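Local coordinates for eukaryotic translation initiation factor 2A (PDB 3WJ9), which probably acts early in protein synthesis on a few specific mRNAs, directing initiator methionyl-tRNA to the 40S ribosomal subunit in a codon-dependent manner, at residues A[354-359]-A[368-373]. Residues are numbered along the deposited sequence; the frame is centred on the assembly and turned at random.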
ATOM      1  N   ALA A 354      -1.339   8.764 -21.270  1.00 48.24           N
ATOM      2  CA  ALA A 354      -2.574   8.087 -21.633  1.00 52.26           C
ATOM      3  C   ALA A 354      -2.521   6.626 -21.218  1.00 50.07           C
ATOM      4  O   ALA A 354      -1.478   5.980 -21.338  1.00 56.66           O
ATOM      5  CB  ALA A 354      -2.824   8.208 -23.125  1.00 66.84           C
ATOM      6  N   ASN A 355      -3.643   6.128 -20.705  1.00 59.48           N
ATOM      7  CA  ASN A 355      -3.776   4.732 -20.303  1.00 59.49           C
ATOM      8  C   ASN A 355      -2.824   4.325 -19.179  1.00 61.65           C
ATOM      9  O   ASN A 355      -2.620   3.136 -18.935  1.00 72.87           O
ATOM     10  CB  ASN A 355      -3.564   3.820 -21.514  1.00 57.77           C
ATOM     11  CG  ASN A 355      -4.643   3.985 -22.562  1.00 67.73           C
ATOM     12  OD1 ASN A 355      -5.831   3.990 -22.247  1.00 76.45           O
ATOM     13  ND2 ASN A 355      -4.234   4.130 -23.818  1.00 63.93           N
ATOM     14  N   CYS A 356      -2.250   5.309 -18.493  1.00 53.31           N
ATOM     15  CA  CYS A 356      -1.355   5.032 -17.375  1.00 48.60           C
ATOM     16  C   CYS A 356      -2.117   4.360 -16.240  1.00 47.29           C
ATOM     17  O   CYS A 356      -3.153   4.854 -15.793  1.00 51.58           O
ATOM     18  CB  CYS A 356      -0.688   6.315 -16.881  1.00 57.61           C
ATOM     19  SG  CYS A 356       0.348   6.121 -15.421  1.00 61.04           S
ATOM     20  N   THR A 357      -1.598   3.226 -15.780  1.00 41.75           N
ATOM     21  CA  THR A 357      -2.257   2.444 -14.743  1.00 40.81           C
ATOM     22  C   THR A 357      -1.457   2.461 -13.447  1.00 47.66           C
ATOM     23  O   THR A 357      -1.875   1.893 -12.439  1.00 50.85           O
ATOM     24  CB  THR A 357      -2.458   0.985 -15.184  1.00 40.89           C
ATOM     25  OG1 THR A 357      -1.194   0.310 -15.199  1.00 45.41           O
ATOM     26  CG2 THR A 357      -3.081   0.929 -16.573  1.00 52.86           C
ATOM     27  N   TYR A 358      -0.301   3.114 -13.485  1.00 48.47           N
ATOM     28  CA  TYR A 358       0.574   3.186 -12.321  1.00 29.86           C
ATOM     29  C   TYR A 358       1.524   4.377 -12.415  1.00 35.51           C
ATOM     30  O   TYR A 358       2.142   4.604 -13.455  1.00 37.07           O
ATOM     31  CB  TYR A 358       1.371   1.888 -12.172  1.00 39.67           C
ATOM     32  CG  TYR A 358       2.332   1.910 -11.012  1.00 52.84           C
ATOM     33  CD1 TYR A 358       1.919   1.543  -9.740  1.00 49.28           C
ATOM     34  CD2 TYR A 358       3.652   2.303 -11.186  1.00 41.94           C
ATOM     35  CE1 TYR A 358       2.793   1.565  -8.676  1.00 45.27           C
ATOM     36  CE2 TYR A 358       4.530   2.332 -10.129  1.00 38.82           C
ATOM     37  CZ  TYR A 358       4.097   1.960  -8.877  1.00 38.72           C
ATOM     38  OH  TYR A 358       4.974   1.984  -7.823  1.00 62.98           O
ATOM     39  N   CYS A 359       1.644   5.129 -11.322  1.00 38.06           N
ATOM     40  CA  CYS A 359       2.532   6.286 -11.273  1.00 29.14           C
ATOM     41  C   CYS A 359       3.124   6.446  -9.873  1.00 40.82           C
ATOM     42  O   CYS A 359       2.455   6.174  -8.876  1.00 58.17           O
ATOM     43  CB  CYS A 359       1.783   7.552 -11.692  1.00 24.60           C
ATOM     44  SG  CYS A 359       2.730   9.082 -11.549  1.00 48.87           S
ATOM     45  N   LEU A 368       9.958  10.769 -11.717  1.00 36.58           N
ATOM     46  CA  LEU A 368       8.591  10.277 -11.748  1.00 29.90           C
ATOM     47  C   LEU A 368       8.475   9.110 -12.716  1.00 34.03           C
ATOM     48  O   LEU A 368       8.858   9.221 -13.879  1.00 52.09           O
ATOM     49  CB  LEU A 368       7.627  11.397 -12.143  1.00 27.59           C
ATOM     50  CG  LEU A 368       6.139  11.054 -12.130  1.00 43.47           C
ATOM     51  CD1 LEU A 368       5.711  10.703 -10.716  1.00 62.79           C
ATOM     52  CD2 LEU A 368       5.315  12.214 -12.665  1.00 47.41           C
ATOM     53  N   LEU A 369       7.953   7.990 -12.230  1.00 31.66           N
ATOM     54  CA  LEU A 369       7.749   6.821 -13.075  1.00 28.94           C
ATOM     55  C   LEU A 369       6.280   6.724 -13.469  1.00 28.77           C
ATOM     56  O   LEU A 369       5.395   6.998 -12.660  1.00 46.42           O
ATOM     57  CB  LEU A 369       8.204   5.544 -12.354  1.00 39.28           C
ATOM     58  CG  LEU A 369       8.368   4.240 -13.146  1.00 35.53           C
ATOM     59  CD1 LEU A 369       9.356   3.321 -12.445  1.00 36.50           C
ATOM     60  CD2 LEU A 369       7.042   3.517 -13.340  1.00 38.11           C
ATOM     61  N   THR A 370       6.029   6.362 -14.722  1.00 35.23           N
ATOM     62  CA  THR A 370       4.682   6.033 -15.169  1.00 26.00           C
ATOM     63  C   THR A 370       4.740   4.734 -15.959  1.00 33.61           C
ATOM     64  O   THR A 370       5.763   4.415 -16.564  1.00 40.98           O
ATOM     65  CB  THR A 370       4.057   7.148 -16.038  1.00 26.85           C
ATOM     66  OG1 THR A 370       4.831   7.335 -17.228  1.00 39.96           O
ATOM     67  CG2 THR A 370       3.980   8.461 -15.270  1.00 20.47           C
ATOM     68  N   ALA A 371       3.650   3.976 -15.941  1.00 35.23           N
ATOM     69  CA  ALA A 371       3.595   2.721 -16.676  1.00 32.87           C
ATOM     70  C   ALA A 371       2.186   2.431 -17.164  1.00 37.28           C
ATOM     71  O   ALA A 371       1.215   3.014 -16.686  1.00 40.88           O
ATOM     72  CB  ALA A 371       4.100   1.571 -15.811  1.00 28.79           C
ATOM     73  N   VAL A 372       2.088   1.532 -18.135  1.00 46.39           N
ATOM     74  CA  VAL A 372       0.804   1.028 -18.598  1.00 44.06           C
ATOM     75  C   VAL A 372       0.860  -0.494 -18.509  1.00 38.89           C
ATOM     76  O   VAL A 372       1.735  -1.119 -19.109  1.00 41.67           O
ATOM     77  CB  VAL A 372       0.491   1.490 -20.033  1.00 51.63           C
ATOM     78  CG1 VAL A 372      -0.793   0.856 -20.527  1.00 53.51           C
ATOM     79  CG2 VAL A 372       0.392   3.010 -20.089  1.00 53.15           C
ATOM     80  N   THR A 373      -0.058  -1.086 -17.750  1.00 55.15           N
ATOM     81  CA  THR A 373       0.076  -2.491 -17.377  1.00 53.66           C
ATOM     82  C   THR A 373      -1.084  -3.398 -17.798  1.00 60.58           C
ATOM     83  O   THR A 373      -2.228  -2.966 -17.931  1.00 64.13           O
ATOM     84  CB  THR A 373       0.258  -2.634 -15.848  1.00 52.46           C
ATOM     85  OG1 THR A 373      -0.891  -2.108 -15.172  1.00 53.70           O
ATOM     86  CG2 THR A 373       1.499  -1.884 -15.387  1.00 52.24           C
TER
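Tyr358 and Cys359 pair antiparallel with Ala371 and Thr370, joining the first two strands of a four-stranded beta-propeller blade. The pairing lies within the fourth WD repeat of this propeller part of the protein. Tyr358 and Ala371 form a hydrogen-bonded pair, and Cys359 and Thr370 a non-hydrogen-bonded one. Ala371 N donates to Tyr358 O at 3.0 Å. Ala371 O accepts the N-H of Thr357, with N and O also 3.0 Å apart and an N-H...O angle of 156°. Thr357 and Tyr358 therefore both face Ala371, and the extra residue makes a classic beta bulge. Beyond it, the carbonyl oxygen of the loop residue Asn355 lies against both methyls of Val372, CG1 and CG2. At the open end of the hairpin the OG1 atoms of Thr357 and Thr373 face each other. They are modelled 2.4 Å apart, too short to be taken at face value, so a hydrogen bond between them is doubtful.

The side chains of Cys359 and Thr370 share one face of the hairpin. Cys359 holds SG anti to its own N (chi1 175°), and the sulfur meets a leucine methyl, 3.5 Å from Leu368 CD1. Thr370 CG2 flanks the same sulfur. Cys356 brings its SG to 3.9 Å from Thr370 CB; this sulfur also takes a weak hydrogen bond from Tyr358 N, across the bulge. Thr370 OG1 is hydrogen-bonded to the indole NE1 of Trp386, on the third strand of the blade. Phe329, Leu325 and Ile336 of the preceding WD repeat pack against Cys359.

Tyr358 and Ala371 point to the other face. Phe405 and Trp406 of strand 401-406 pack on Tyr358 and Leu369 respectively. Leu369 CD2 comes to the edge of the Tyr358 ring, near its plane, 4.2 Å from CD2.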